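Local structure of multicopper oxidase (Arthrobacter sp. FB24, 3GDC) at residues E47-P50 and G51-F54; S136-A139 and P140-K144. The protein probably oxidises phenolic or similar substrates at a type 1 copper and passes the electrons to further copper ions that reduce oxygen to water, as laccases do. All coordinates share one frame; numbering follows the deposited sequence.

Overall arrangement
Contacts 1 and 2 are both local, each within one continuous run of chain, and both are partly buried. Contact 1 is a beta hairpin tip joining strands 33-49 and 52-59: Ile48, Ala49 and Phe54 are buried, the turn residues Pro50 and Gly51 exposed. Contact 2 is the short helix 138-143 with the loop leading into it, beside a type 1 copper: His141, Ile142 and Ala143 are buried, Ser136 and Pro137 exposed. A carboxylate and backbone bonds close the hairpin, whereas the helix combines backbone bonds, proline packing and a histidine-to-copper bond. Contact 2 also borders a second subunit; no other chain touches contact 1. The Phe54 ring packs on the backbone of Ala143 and Lys144, with Phe54 CE2 3.4 Å from Lys144 O.

Contact 1: E47-P50 and G51-F54; sequences EIAP and GIIF
Strands 33-49 and 52-59 form a beta hairpin closed by a type II turn from Ala49 to Ile52, and beyond the turn Glu47 and Ile53 face each other as an antiparallel non-hydrogen-bonded pair with CA atoms 4.5 Å apart. Ile52 N gives its hydrogen to Ala49 O (2.8 Å), closing the turn, and Ile48 N reaches Ile52 O at 3.1 Å by a bent bond, 137° at the hydrogen. Pro50 and Gly51 suit the corners: the proline ring holds phi at -52°, and glycine readily takes the positive phi that follows. Glu47 adds a side-chain clasp. With CG anti to the backbone N (chi1 -174°) and the chain extended beyond, OE2 arrives at the turn and takes the Gly51 N-H on its anti side, 2.7 Å away and nearly straight. The same oxygen forms a salt bridge with Arg8. On the same face Ile53 CD1 lies 3.7 Å from Glu47 CB, an aliphatic cover for the stem of the acid. Ile48 instead lays CG1 4.0 Å from Phe54 CB, while Ala49 CB meets Ile52 CG1 at 3.8 Å. With an alanine here in place of Glu47, the Gly51 N-H would probably lose its carboxylate acceptor and Arg8 one anionic partner. One carboxylate oxygen thus joins strand 33-49 to the turn that follows it and to helix 6-9.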
loop_
_atom_site.group_PDB
_atom_site.type_symbol
_atom_site.label_atom_id
_atom_site.label_comp_id
_atom_site.label_asym_id
_atom_site.label_seq_id
_atom_site.Cartn_x
_atom_site.Cartn_y
_atom_site.Cartn_z
ATOM N N GLU A 47 10.424 2.044 30.074
ATOM C CA GLU A 47 10.027 3.447 30.062
ATOM C C GLU A 47 10.199 4.014 28.659
ATOM O O GLU A 47 11.295 4.411 28.276
ATOM C CB GLU A 47 10.820 4.260 31.096
ATOM C CG GLU A 47 10.318 5.702 31.193
ATOM C CD GLU A 47 10.801 6.436 32.435
ATOM O OE1 GLU A 47 11.620 5.892 33.203
ATOM O OE2 GLU A 47 10.344 7.576 32.639
ATOM N N ILE A 48 9.105 4.045 27.894
ATOM C CA ILE A 48 9.171 4.413 26.475
ATOM C C ILE A 48 9.096 5.921 26.216
ATOM O O ILE A 48 9.606 6.421 25.202
ATOM C CB ILE A 48 8.108 3.658 25.636
ATOM C CG1 ILE A 48 6.712 3.817 26.250
ATOM C CG2 ILE A 48 8.499 2.168 25.527
ATOM C CD1 ILE A 48 5.556 3.623 25.279
ATOM N N ALA A 49 8.443 6.626 27.134
ATOM C CA ALA A 49 8.347 8.077 27.125
ATOM C C ALA A 49 8.515 8.521 28.585
ATOM O O ALA A 49 8.233 7.734 29.496
ATOM C CB ALA A 49 6.998 8.510 26.572
ATOM N N PRO A 50 9.002 9.760 28.823
ATOM C CA PRO A 50 9.207 10.155 30.225
ATOM C C PRO A 50 7.964 9.934 31.093
ATOM O O PRO A 50 6.910 10.531 30.846
ATOM C CB PRO A 50 9.559 11.645 30.123
ATOM C CG PRO A 50 10.191 11.778 28.772
ATOM C CD PRO A 50 9.388 10.839 27.893
ATOM N N GLY A 51 8.098 9.055 32.083
ATOM C CA GLY A 51 7.016 8.754 33.021
ATOM C C GLY A 51 5.989 7.741 32.547
ATOM O O GLY A 51 5.037 7.431 33.271
ATOM N N ILE A 52 6.192 7.219 31.333
ATOM C CA ILE A 52 5.255 6.273 30.729
ATOM C C ILE A 52 5.879 4.884 30.730
ATOM O O ILE A 52 6.829 4.619 29.990
ATOM C CB ILE A 52 4.864 6.695 29.288
ATOM C CG1 ILE A 52 4.291 8.124 29.259
ATOM C CG2 ILE A 52 3.900 5.682 28.664
ATOM C CD1 ILE A 52 2.963 8.323 30.013
ATOM N N ILE A 53 5.359 4.015 31.587
ATOM C CA ILE A 53 5.911 2.676 31.753
ATOM C C ILE A 53 5.060 1.676 30.993
ATOM O O ILE A 53 3.898 1.442 31.334
ATOM C CB ILE A 53 6.012 2.256 33.233
ATOM C CG1 ILE A 53 6.773 3.309 34.061
ATOM C CG2 ILE A 53 6.650 0.868 33.351
ATOM C CD1 ILE A 53 8.161 3.664 33.526
ATOM N N PHE A 54 5.655 1.098 29.957
ATOM C CA PHE A 54 4.977 0.126 29.112
ATOM C C PHE A 54 5.261 -1.267 29.677
ATOM O O PHE A 54 6.420 -1.645 29.822
ATOM C CB PHE A 54 5.485 0.250 27.673
ATOM C CG PHE A 54 4.774 -0.645 26.695
ATOM C CD1 PHE A 54 3.504 -0.313 26.228
ATOM C CD2 PHE A 54 5.382 -1.810 26.231
ATOM C CE1 PHE A 54 2.835 -1.145 25.316
ATOM C CE2 PHE A 54 4.721 -2.643 25.315
ATOM C CZ PHE A 54 3.452 -2.314 24.867
#

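Contact 2: S136-A139 and P140-K144; sequences SPLA and PHIAK. With CU (copper (II) ion), chain D.
The type 1 copper site of the N-terminal cupredoxin domain takes one of its ligands, His141, from the short helix 138-143, whose first turn is packed here against the loop leading into it. His141 binds the copper through ND1 at 2.2 Å, and His88 and Cys133 complete the set of protein ligands. CG stands anti to the carbonyl carbon (chi1 -79°), which carries the imidazole back beside residues 136-137, and chi2 near -90° turns ND1 to the metal. On the ring's other flank Pro137 O lies in the ring plane at its edge, 3.1 Å from His141 CD2, and Pro137 CD comes within 4.1 Å of that same carbon. Pro137, preceded by a cis peptide bond, occupies the N-cap position, where a proline is well tolerated, since no helical hydrogen bond uses the N-H of this position. Its CG meets Pro140 CG at 3.6 Å, the two side chains crossing at about a right angle; Pro140 is likewise at home in the first turn, where its nitrogen needs no helical acceptor. Backbone bonds from Ile142 N to Leu138 O (3.2 Å) and from Ala143 N to Ala139 O (2.8 Å) then carry the helix forward. Leu138 CD1 touches Ile142 CD1 at 4.1 Å, while Leu138 N is hydrogen-bonded to Glu277 of the second subunit. With ND1 engaged by the metal and the CD2 edge set against a backbone carbonyl, the imidazole has little freedom to turn, and the carbonyl's partial negative charge probably suits the polarised C-H of a copper-bound ring.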
loop_
_atom_site.group_PDB
_atom_site.type_symbol
_atom_site.label_atom_id
_atom_site.label_comp_id
_atom_site.label_asym_id
_atom_site.label_seq_id
_atom_site.Cartn_x
_atom_site.Cartn_y
_atom_site.Cartn_z
ATOM N N SER A 136 -3.274 -16.443 20.640
ATOM C CA SER A 136 -4.492 -15.630 20.665
ATOM C C SER A 136 -4.771 -15.141 22.088
ATOM O O SER A 136 -4.510 -15.866 23.051
ATOM C CB SER A 136 -5.692 -16.423 20.137
ATOM O OG SER A 136 -5.450 -16.888 18.817
ATOM N N PRO A 137 -5.302 -13.908 22.240
ATOM C CA PRO A 137 -5.667 -12.920 21.213
ATOM C C PRO A 137 -4.449 -12.329 20.521
ATOM O O PRO A 137 -3.522 -11.862 21.198
ATOM C CB PRO A 137 -6.388 -11.830 22.016
ATOM C CG PRO A 137 -5.862 -11.955 23.379
ATOM C CD PRO A 137 -5.603 -13.414 23.595
ATOM N N LEU A 138 -4.466 -12.364 19.191
ATOM C CA LEU A 138 -3.326 -11.979 18.358
ATOM C C LEU A 138 -2.790 -10.568 18.602
ATOM O O LEU A 138 -1.575 -10.383 18.655
ATOM C CB LEU A 138 -3.669 -12.139 16.869
ATOM C CG LEU A 138 -3.244 -13.371 16.054
ATOM C CD1 LEU A 138 -1.785 -13.253 15.571
ATOM C CD2 LEU A 138 -3.473 -14.670 16.810
ATOM N N ALA A 139 -3.679 -9.579 18.734
ATOM C CA ALA A 139 -3.221 -8.177 18.784
ATOM C C ALA A 139 -2.271 -7.864 19.951
ATOM O O ALA A 139 -1.161 -7.387 19.702
ATOM C CB ALA A 139 -4.400 -7.173 18.723
ATOM N N PRO A 140 -2.686 -8.132 21.211
ATOM C CA PRO A 140 -1.773 -7.881 22.329
ATOM C C PRO A 140 -0.506 -8.731 22.315
ATOM O O PRO A 140 0.529 -8.270 22.761
ATOM C CB PRO A 140 -2.609 -8.212 23.569
ATOM C CG PRO A 140 -3.734 -9.038 23.086
ATOM C CD PRO A 140 -4.001 -8.606 21.682
ATOM N N HIS A 141 -0.581 -9.957 21.801
ATOM C CA HIS A 141 0.599 -10.828 21.793
ATOM C C HIS A 141 1.704 -10.326 20.865
ATOM O O HIS A 141 2.880 -10.501 21.168
ATOM C CB HIS A 141 0.217 -12.288 21.540
ATOM C CG HIS A 141 -0.328 -12.968 22.756
ATOM N ND1 HIS A 141 0.475 -13.646 23.651
ATOM C CD2 HIS A 141 -1.585 -13.034 23.254
ATOM C CE1 HIS A 141 -0.269 -14.122 24.634
ATOM N NE2 HIS A 141 -1.523 -13.759 24.419
ATOM N N ILE A 142 1.332 -9.661 19.776
ATOM C CA ILE A 142 2.329 -8.991 18.932
ATOM C C ILE A 142 2.621 -7.591 19.505
ATOM O O ILE A 142 3.784 -7.217 19.702
ATOM C CB ILE A 142 1.891 -8.907 17.447
ATOM C CG1 ILE A 142 1.696 -10.317 16.857
ATOM C CG2 ILE A 142 2.932 -8.147 16.603
ATOM C CD1 ILE A 142 1.053 -10.327 15.466
ATOM N N ALA A 143 1.563 -6.839 19.794
ATOM C CA ALA A 143 1.701 -5.426 20.196
ATOM C C ALA A 143 2.445 -5.208 21.519
ATOM O O ALA A 143 3.089 -4.163 21.714
ATOM C CB ALA A 143 0.330 -4.747 20.241
ATOM N N LYS A 144 2.372 -6.182 22.422
ATOM C CA LYS A 144 3.081 -6.075 23.697
ATOM C C LYS A 144 4.597 -6.218 23.584
ATOM O O LYS A 144 5.317 -5.949 24.541
ATOM C CB LYS A 144 2.502 -7.022 24.759
ATOM C CG LYS A 144 1.058 -6.699 25.155
ATOM C CD LYS A 144 0.970 -5.874 26.415
ATOM C CE LYS A 144 1.158 -6.730 27.653
ATOM N NZ LYS A 144 1.062 -5.907 28.894
HETATM CU CU CU D . 2.419 -14.429 23.147
#